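Local atomic coordinates of phytase (Debaryomyces castellii, PDB entry 2GFI), a protein that hydrolyses phytate (myo-inositol hexakisphosphate) as a 3-phytase of the histidine acid phosphatase family, releasing phosphate. Residues Asn203-Arg208 with Ser307-Ala312; Thr334-Phe339 with Gly367-Gly372; Ala439-Trp444 with Thr449-Ser454. One frame throughout, in Å; residues are numbered along the deposited sequence.

Contact 1 lies between the other two and touches both. Its centre is about 14 Å from that of contact 2 and about 12 Å from that of contact 3, whereas the centres of contacts 2 and 3 are about 21 Å apart and the two do not touch. A salt bridge from Arg208 NE to Asp335 OD1, 2.6 Å long, ties 203-208 to helix 333-343. At the other end of the same loop, Asn203 OD1 probably accepts a hydrogen bond from Phe442 N at 2.9 Å. Contact 2 lies closest to the predicted catalytic residues, the side chain of Thr369 being about 3 Å from that of Asp333, the predicted proton donor; contact 1 carries the sugar on Asn311.

Contact 1 (Asn203-Arg208 with Ser307-Ala312); sequences NSLTPR and STLLNA. With NAG (2-acetamido-2-deoxy-beta-D-glucopyranose), chain C.
Pro207 lays one side of its ring across the hydroxyl end of Thr308, CG approaching OG1 to 3.4 Å with CB hardly farther off. Thr308 holds OG1 between its backbone N and carbonyl carbon (chi1 59°), a setting from which the hydroxyl bonds back to Ile305 O in its own helix while still facing the loop. A water completes the join, donating to Thr308 OG1 at 2.6 Å and to Ser204 O at 2.9 Å. Beside this water bridge, Leu309 runs roughly perpendicular to Leu205, and the two CD2 methyls meet at 4.2 Å. Ser204 shapes the loop itself: its OG accepts from Thr206 N, an ST turn. A valine in place of Thr308 would probably leave the bridging water without one of its two acceptors and Ile305 O without its hydroxyl partner. Thr308 CG2 lies 3.8 Å from O7 of the N-acetylglucosamine that Asn311 ND2 carries through a covalent bond to C1. The contact thus fastens the loop after strand 189-194 to helix 302-318, with Tyr443 of helix 442-445 touching both leucines and helix 412-423 packing against Ser307 and Asn311.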
loop_
_atom_site.group_PDB
_atom_site.type_symbol
_atom_site.label_atom_id
_atom_site.label_comp_id
_atom_site.label_asym_id
_atom_site.label_seq_id
_atom_site.Cartn_x
_atom_site.Cartn_y
_atom_site.Cartn_z
ATOM N N ASN A 203 28.379 34.168 9.567
ATOM C CA ASN A 203 29.182 33.131 8.936
ATOM C C ASN A 203 28.986 31.822 9.675
ATOM O O ASN A 203 29.873 31.337 10.372
ATOM C CB ASN A 203 30.654 33.503 8.880
ATOM C CG ASN A 203 31.446 32.484 8.126
ATOM O OD1 ASN A 203 30.999 32.001 7.079
ATOM N ND2 ASN A 203 32.596 32.102 8.664
ATOM N N SER A 204 27.798 31.262 9.501
ATOM C CA SER A 204 27.216 30.319 10.463
ATOM C C SER A 204 26.119 29.536 9.762
ATOM O O SER A 204 25.442 30.061 8.881
ATOM C CB SER A 204 26.582 31.111 11.596
ATOM O OG SER A 204 26.099 30.264 12.608
ATOM N N LEU A 205 25.965 28.279 10.149
ATOM C CA LEU A 205 24.781 27.496 9.770
ATOM C C LEU A 205 23.673 27.710 10.788
ATOM O O LEU A 205 22.556 27.252 10.605
ATOM C CB LEU A 205 25.133 26.016 9.609
ATOM C CG LEU A 205 25.810 25.689 8.287
ATOM C CD1 LEU A 205 26.345 24.296 8.295
ATOM C CD2 LEU A 205 24.892 25.975 7.049
ATOM N N THR A 206 23.999 28.425 11.858
ATOM C CA THR A 206 23.032 28.800 12.887
ATOM C C THR A 206 23.127 30.312 13.147
ATOM O O THR A 206 23.430 30.711 14.254
ATOM C CB THR A 206 23.300 28.021 14.222
ATOM O OG1 THR A 206 24.655 28.241 14.664
ATOM C CG2 THR A 206 23.219 26.511 14.023
ATOM N N PRO A 207 22.875 31.149 12.137
ATOM C CA PRO A 207 23.043 32.606 12.289
ATOM C C PRO A 207 22.153 33.239 13.361
ATOM O O PRO A 207 22.448 34.354 13.838
ATOM C CB PRO A 207 22.687 33.149 10.906
ATOM C CG PRO A 207 21.818 32.067 10.296
ATOM C CD PRO A 207 22.420 30.779 10.780
ATOM N N ARG A 208 21.087 32.553 13.769
ATOM C CA ARG A 208 20.277 33.089 14.858
ATOM C C ARG A 208 21.097 33.216 16.152
ATOM O O ARG A 208 20.741 34.010 17.012
ATOM C CB ARG A 208 19.057 32.204 15.118
ATOM C CG ARG A 208 19.412 30.876 15.731
ATOM C CD ARG A 208 18.367 29.848 15.600
ATOM N NE ARG A 208 18.974 28.529 15.488
ATOM C CZ ARG A 208 19.103 27.683 16.497
ATOM N NH1 ARG A 208 18.642 28.019 17.699
ATOM N NH2 ARG A 208 19.687 26.502 16.296
ATOM N N SER A 307 17.903 35.438 5.774
ATOM C CA SER A 307 18.444 36.026 4.548
ATOM C C SER A 307 19.929 35.805 4.391
ATOM O O SER A 307 20.452 35.958 3.286
ATOM C CB SER A 307 18.171 37.534 4.492
ATOM O OG SER A 307 16.790 37.788 4.392
ATOM N N THR A 308 20.608 35.462 5.480
ATOM C CA THR A 308 22.031 35.205 5.403
ATOM C C THR A 308 22.285 33.982 4.560
ATOM O O THR A 308 23.092 34.048 3.604
ATOM C CB THR A 308 22.724 35.110 6.801
ATOM O OG1 THR A 308 22.129 34.062 7.572
ATOM C CG2 THR A 308 22.454 36.349 7.620
ATOM N N LEU A 309 21.587 32.879 4.873
ATOM C CA LEU A 309 21.686 31.659 4.055
ATOM C C LEU A 309 21.022 31.813 2.711
ATOM O O LEU A 309 21.453 31.201 1.769
ATOM C CB LEU A 309 21.156 30.402 4.777
ATOM C CG LEU A 309 21.980 29.903 5.970
ATOM C CD1 LEU A 309 21.305 28.712 6.651
ATOM C CD2 LEU A 309 23.444 29.582 5.580
ATOM N N LEU A 310 19.970 32.625 2.609
ATOM C CA LEU A 310 19.332 32.843 1.301
ATOM C C LEU A 310 20.286 33.540 0.336
ATOM O O LEU A 310 20.416 33.111 -0.817
ATOM C CB LEU A 310 18.023 33.606 1.441
ATOM C CG LEU A 310 17.176 33.734 0.173
ATOM C CD1 LEU A 310 16.758 32.366 -0.267
ATOM C CD2 LEU A 310 15.989 34.651 0.408
ATOM N N ASN A 311 20.973 34.587 0.829
ATOM C CA ASN A 311 22.034 35.307 0.066
ATOM C C ASN A 311 23.188 34.418 -0.363
ATOM O O ASN A 311 23.593 34.431 -1.528
ATOM C CB ASN A 311 22.614 36.446 0.907
ATOM C CG ASN A 311 21.757 37.697 0.887
ATOM O OD1 ASN A 311 20.822 37.803 0.087
ATOM N ND2 ASN A 311 22.098 38.666 1.761
ATOM N N ALA A 312 23.699 33.638 0.580
ATOM C CA ALA A 312 24.825 32.739 0.365
ATOM C C ALA A 312 24.499 31.707 -0.699
ATOM O O ALA A 312 25.273 31.508 -1.662
ATOM C CB ALA A 312 25.206 32.045 1.676
HETATM C C1 NAG C . 21.610 40.009 1.490
HETATM C C2 NAG C . 21.896 40.812 2.781
HETATM C C3 NAG C . 21.681 42.330 2.593
HETATM C C4 NAG C . 22.436 42.848 1.353
HETATM C C5 NAG C . 21.964 41.969 0.179
HETATM C C6 NAG C . 22.587 42.330 -1.154
HETATM C C7 NAG C . 21.620 39.563 4.914
HETATM C C8 NAG C . 20.788 39.532 6.168
HETATM N N2 NAG C . 21.114 40.303 3.910
HETATM O O3 NAG C . 22.083 42.987 3.766
HETATM O O4 NAG C . 22.315 44.264 1.109
HETATM O O5 NAG C . 22.297 40.604 0.417
HETATM O O6 NAG C . 22.153 41.334 -2.045
HETATM O O7 NAG C . 22.683 38.924 4.872
HETATM O O HOH W 1 24.027 32.341 7.785
#

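Contact 2 (Thr334-Phe339 with Gly367-Gly372); sequences TDIEIF and GITPQG
Helix 333-343 starts at the aspartate of the His-Asp pair characteristic of histidine acid phosphatases, here His332 and Asp333, and its first turns pack on segment 367-372, which runs out of the end of the short helix 365-368. Thr369 supplies the central methyl. A chi1 of 65° leaves its CG2 anti to the carbonyl carbon and turned to the helix, where it comes to 3.8 Å from Ile336 CG2, nearly as near to Ile336 CB, and to 4.0 Å from Glu337 CG. The Thr369 side chain also touches Asp333. The Ile336 and Thr369 side chains lie alongside each other, pointing opposite ways, while Glu337 runs roughly perpendicular to Thr369. Ile368 adds a looser touch, its CG2 standing 4.4 Å from Ile336 CG2. Glu337 offers the contact its aliphatic part; its buried carboxylate has partners of its own, OE1 bonding to Tyr363 OH and OE2 to Asn295 ND2, and these fix the rotation of the group. Farther along the second segment, Gln371 touches His70, the predicted nucleophile, and Gly372 shares a backbone hydrogen bond with it. No hydrogen bond joins the two segments, so the helix that carries the predicted proton donor and the loop beside the predicted nucleophile meet through methyl and methylene groups, an association consistent with apolar burial rather than directional bonding.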
loop_
_atom_site.group_PDB
_atom_site.type_symbol
_atom_site.label_atom_id
_atom_site.label_comp_id
_atom_site.label_asym_id
_atom_site.label_seq_id
_atom_site.Cartn_x
_atom_site.Cartn_y
_atom_site.Cartn_z
ATOM N N THR A 334 15.345 24.798 13.504
ATOM C CA THR A 334 15.183 26.213 13.760
ATOM C C THR A 334 15.875 27.036 12.703
ATOM O O THR A 334 15.349 28.034 12.260
ATOM C CB THR A 334 15.676 26.571 15.169
ATOM O OG1 THR A 334 14.832 25.931 16.136
ATOM C CG2 THR A 334 15.413 28.052 15.449
ATOM N N ASP A 335 17.024 26.571 12.244
ATOM C CA ASP A 335 17.811 27.338 11.307
ATOM C C ASP A 335 17.218 27.241 9.940
ATOM O O ASP A 335 17.189 28.231 9.187
ATOM C CB ASP A 335 19.215 26.827 11.336
ATOM C CG ASP A 335 19.792 26.941 12.704
ATOM O OD1 ASP A 335 19.967 28.117 13.109
ATOM O OD2 ASP A 335 20.031 25.950 13.457
ATOM N N ILE A 336 16.699 26.050 9.652
ATOM C CA ILE A 336 16.025 25.805 8.402
ATOM C C ILE A 336 14.702 26.532 8.377
ATOM O O ILE A 336 14.292 26.979 7.317
ATOM C CB ILE A 336 15.846 24.307 8.168
ATOM C CG1 ILE A 336 17.226 23.649 8.058
ATOM C CG2 ILE A 336 15.018 24.065 6.905
ATOM C CD1 ILE A 336 17.195 22.131 7.973
ATOM N N GLU A 337 14.029 26.638 9.528
ATOM C CA GLU A 337 12.762 27.387 9.583
ATOM C C GLU A 337 12.990 28.843 9.332
ATOM O O GLU A 337 12.273 29.452 8.561
ATOM C CB GLU A 337 12.040 27.265 10.922
ATOM C CG GLU A 337 11.004 26.205 10.906
ATOM C CD GLU A 337 10.106 26.267 12.101
ATOM O OE1 GLU A 337 8.865 26.379 11.899
ATOM O OE2 GLU A 337 10.666 26.160 13.220
ATOM N N ILE A 338 13.982 29.394 10.011
ATOM C CA ILE A 338 14.350 30.785 9.835
ATOM C C ILE A 338 14.826 31.028 8.400
ATOM O O ILE A 338 14.432 31.997 7.770
ATOM C CB ILE A 338 15.422 31.176 10.880
ATOM C CG1 ILE A 338 14.826 31.108 12.310
ATOM C CG2 ILE A 338 16.040 32.527 10.534
ATOM C CD1 ILE A 338 15.862 31.091 13.417
ATOM N N PHE A 339 15.649 30.128 7.879
ATOM C CA PHE A 339 16.004 30.143 6.458
ATOM C C PHE A 339 14.746 30.285 5.596
ATOM O O PHE A 339 14.672 31.190 4.772
ATOM C CB PHE A 339 16.814 28.878 6.114
ATOM C CG PHE A 339 17.334 28.817 4.705
ATOM C CD1 PHE A 339 17.414 29.949 3.895
ATOM C CD2 PHE A 339 17.805 27.606 4.199
ATOM C CE1 PHE A 339 17.940 29.854 2.590
ATOM C CE2 PHE A 339 18.308 27.511 2.869
ATOM C CZ PHE A 339 18.387 28.639 2.089
ATOM N N GLY A 367 5.859 20.227 7.585
ATOM C CA GLY A 367 6.015 20.240 6.132
ATOM C C GLY A 367 7.407 20.775 5.786
ATOM O O GLY A 367 7.937 20.517 4.692
ATOM N N ILE A 368 8.009 21.502 6.730
ATOM C CA ILE A 368 9.295 22.155 6.494
ATOM C C ILE A 368 10.394 21.394 7.198
ATOM O O ILE A 368 11.379 21.010 6.550
ATOM C CB ILE A 368 9.319 23.650 6.933
ATOM C CG1 ILE A 368 8.171 24.481 6.319
ATOM C CG2 ILE A 368 10.671 24.292 6.552
ATOM C CD1 ILE A 368 8.238 26.047 6.737
ATOM N N THR A 369 10.235 21.162 8.510
ATOM C CA THR A 369 11.282 20.515 9.284
ATOM C C THR A 369 10.830 19.304 10.092
ATOM O O THR A 369 10.777 19.371 11.328
ATOM C CB THR A 369 12.039 21.509 10.213
ATOM O OG1 THR A 369 11.143 22.016 11.212
ATOM C CG2 THR A 369 12.533 22.764 9.456
ATOM N N PRO A 370 10.540 18.183 9.423
ATOM C CA PRO A 370 10.365 16.938 10.133
ATOM C C PRO A 370 11.762 16.552 10.561
ATOM O O PRO A 370 12.723 17.193 10.114
ATOM C CB PRO A 370 9.879 15.988 9.036
ATOM C CG PRO A 370 10.548 16.534 7.793
ATOM C CD PRO A 370 10.370 17.995 7.966
ATOM N N GLN A 371 11.895 15.529 11.403
ATOM C CA GLN A 371 13.236 15.003 11.694
ATOM C C GLN A 371 13.796 14.567 10.360
ATOM O O GLN A 371 13.057 13.997 9.547
ATOM C CB GLN A 371 13.161 13.834 12.642
ATOM C CG GLN A 371 12.634 14.183 14.006
ATOM C CD GLN A 371 13.691 14.857 14.898
ATOM O OE1 GLN A 371 14.770 15.216 14.428
ATOM N NE2 GLN A 371 13.374 15.016 16.183
ATOM N N GLY A 372 15.068 14.876 10.099
ATOM C CA GLY A 372 15.679 14.483 8.851
ATOM C C GLY A 372 15.216 15.387 7.723
ATOM O O GLY A 372 15.317 15.014 6.549
#

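Contact 3 (Ala439-Trp444 with Thr449-Ser454)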
loop_
_atom_site.group_PDB
_atom_site.type_symbol
_atom_site.label_atom_id
_atom_site.label_comp_id
_atom_site.label_asym_id
_atom_site.label_seq_id
_atom_site.Cartn_x
_atom_site.Cartn_y
_atom_site.Cartn_z
ATOM N N ALA A 439 28.450 38.286 6.724
ATOM C CA ALA A 439 27.949 37.450 5.656
ATOM C C ALA A 439 28.562 36.065 5.791
ATOM O O ALA A 439 29.544 35.875 6.526
ATOM C CB ALA A 439 28.284 38.082 4.285
ATOM N N VAL A 440 27.946 35.093 5.105
ATOM C CA VAL A 440 28.495 33.749 4.985
ATOM C C VAL A 440 29.679 33.819 4.031
ATOM O O VAL A 440 29.581 34.399 2.931
ATOM C CB VAL A 440 27.436 32.716 4.430
ATOM C CG1 VAL A 440 28.111 31.394 3.937
ATOM C CG2 VAL A 440 26.338 32.444 5.445
ATOM N N THR A 441 30.783 33.225 4.470
ATOM C CA THR A 441 31.937 33.003 3.630
ATOM C C THR A 441 32.371 31.550 3.673
ATOM O O THR A 441 33.205 31.147 2.865
ATOM C CB THR A 441 33.144 33.934 4.037
ATOM O OG1 THR A 441 33.569 33.651 5.381
ATOM C CG2 THR A 441 32.720 35.439 4.055
ATOM N N PHE A 442 31.835 30.756 4.610
ATOM C CA PHE A 442 32.361 29.393 4.818
ATOM C C PHE A 442 32.275 28.500 3.565
ATOM O O PHE A 442 33.086 27.606 3.418
ATOM C CB PHE A 442 31.801 28.709 6.101
ATOM C CG PHE A 442 30.307 28.462 6.075
ATOM C CD1 PHE A 442 29.770 27.419 5.320
ATOM C CD2 PHE A 442 29.440 29.298 6.780
ATOM C CE1 PHE A 442 28.398 27.205 5.283
ATOM C CE2 PHE A 442 28.047 29.104 6.743
ATOM C CZ PHE A 442 27.530 28.040 5.981
ATOM N N TYR A 443 31.309 28.731 2.664
ATOM C CA TYR A 443 31.252 27.928 1.416
ATOM C C TYR A 443 32.445 28.203 0.482
ATOM O O TYR A 443 32.782 27.358 -0.366
ATOM C CB TYR A 443 29.927 28.078 0.627
ATOM C CG TYR A 443 28.660 27.662 1.364
ATOM C CD1 TYR A 443 28.419 26.329 1.686
ATOM C CD2 TYR A 443 27.698 28.612 1.724
ATOM C CE1 TYR A 443 27.268 25.951 2.354
ATOM C CE2 TYR A 443 26.538 28.243 2.409
ATOM C CZ TYR A 443 26.337 26.912 2.717
ATOM O OH TYR A 443 25.213 26.531 3.397
ATOM N N TRP A 444 33.077 29.369 0.642
ATOM C CA TRP A 444 34.198 29.758 -0.213
ATOM C C TRP A 444 35.579 29.742 0.463
ATOM O O TRP A 444 36.592 29.417 -0.166
ATOM C CB TRP A 444 33.908 31.125 -0.843
ATOM C CG TRP A 444 32.621 31.082 -1.587
ATOM C CD1 TRP A 444 32.418 30.621 -2.864
ATOM C CD2 TRP A 444 31.342 31.478 -1.094
ATOM N NE1 TRP A 444 31.082 30.720 -3.198
ATOM C CE2 TRP A 444 30.397 31.241 -2.127
ATOM C CE3 TRP A 444 30.891 32.016 0.114
ATOM C CZ2 TRP A 444 29.033 31.513 -1.976
ATOM C CZ3 TRP A 444 29.549 32.281 0.257
ATOM C CH2 TRP A 444 28.630 32.030 -0.787
ATOM N N THR A 449 40.183 28.955 5.779
ATOM C CA THR A 449 39.760 28.923 7.177
ATOM C C THR A 449 39.571 27.475 7.617
ATOM O O THR A 449 39.002 26.653 6.919
ATOM C CB THR A 449 38.479 29.733 7.381
ATOM O OG1 THR A 449 38.737 31.097 7.057
ATOM C CG2 THR A 449 38.067 29.812 8.859
ATOM N N ASN A 450 40.082 27.168 8.790
ATOM C CA ASN A 450 39.889 25.870 9.386
ATOM C C ASN A 450 38.562 25.901 10.171
ATOM O O ASN A 450 38.481 26.468 11.272
ATOM C CB ASN A 450 41.092 25.561 10.289
ATOM C CG ASN A 450 41.054 24.161 10.874
ATOM O OD1 ASN A 450 40.355 23.276 10.354
ATOM N ND2 ASN A 450 41.806 23.945 11.973
ATOM N N TYR A 451 37.506 25.341 9.579
ATOM C CA TYR A 451 36.245 25.211 10.303
ATOM C C TYR A 451 36.235 23.898 11.043
ATOM O O TYR A 451 35.915 22.863 10.480
ATOM C CB TYR A 451 35.048 25.329 9.378
ATOM C CG TYR A 451 34.887 26.705 8.823
ATOM C CD1 TYR A 451 34.402 27.750 9.620
ATOM C CD2 TYR A 451 35.244 26.977 7.515
ATOM C CE1 TYR A 451 34.258 29.027 9.106
ATOM C CE2 TYR A 451 35.110 28.240 7.001
ATOM C CZ TYR A 451 34.619 29.264 7.787
ATOM O OH TYR A 451 34.482 30.531 7.238
ATOM N N THR A 452 36.611 23.943 12.316
ATOM C CA THR A 452 36.792 22.711 13.047
ATOM C C THR A 452 36.310 22.721 14.500
ATOM O O THR A 452 36.894 22.054 15.363
ATOM C CB THR A 452 38.227 22.224 12.921
ATOM O OG1 THR A 452 38.293 20.874 13.414
ATOM C CG2 THR A 452 39.202 23.042 13.834
ATOM N N ALA A 453 35.219 23.430 14.760
ATOM C CA ALA A 453 34.669 23.511 16.115
ATOM C C ALA A 453 34.501 22.139 16.728
ATOM O O ALA A 453 34.244 21.157 16.025
ATOM C CB ALA A 453 33.366 24.227 16.108
ATOM N N SER A 454 34.623 22.081 18.043
ATOM C CA SER A 454 34.446 20.848 18.761
ATOM C C SER A 454 32.945 20.574 18.969
ATOM O O SER A 454 32.149 21.502 19.125
ATOM C CB SER A 454 35.202 20.930 20.102
ATOM O OG SER A 454 34.358 21.460 21.110
#
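Tyr451 OH is held by two partners, accepting an N-H from Asn203 ND2 and bonding to Asp445 OD1, and these set the ring in place against Phe442. Phe442 CB sits over one face of that ring, toward its phenol end, 3.3 Å from CZ and 3.5 Å from CE2, a close fit. Thr449 CG2 covers the opposite face, 3.6 Å above the plane and offset toward the rim, so the tyrosine is sandwiched between aliphatic carbons. Phe442 carries its own ring elsewhere: a first torsion of 64° leads it away from Tyr451 and sets CE1 over the centre of the Tyr443 ring. Thr441 OG1 approaches Tyr451 OH only to 3.7 Å; its hydrogen bond goes to Asp445 OD2, so one carboxylate serves both hydroxyls. Backbone N atoms of Thr441 and Phe442 share Asn203 OD1, while Trp444 N closes the turn on Thr441 O at 2.8 Å. Tyr451 also makes backbone hydrogen bonds with Ile193 of strand 189-194, which Phe442 touches at Ile194, while Tyr443 and Trp444 pack on Leu316 of helix 302-318.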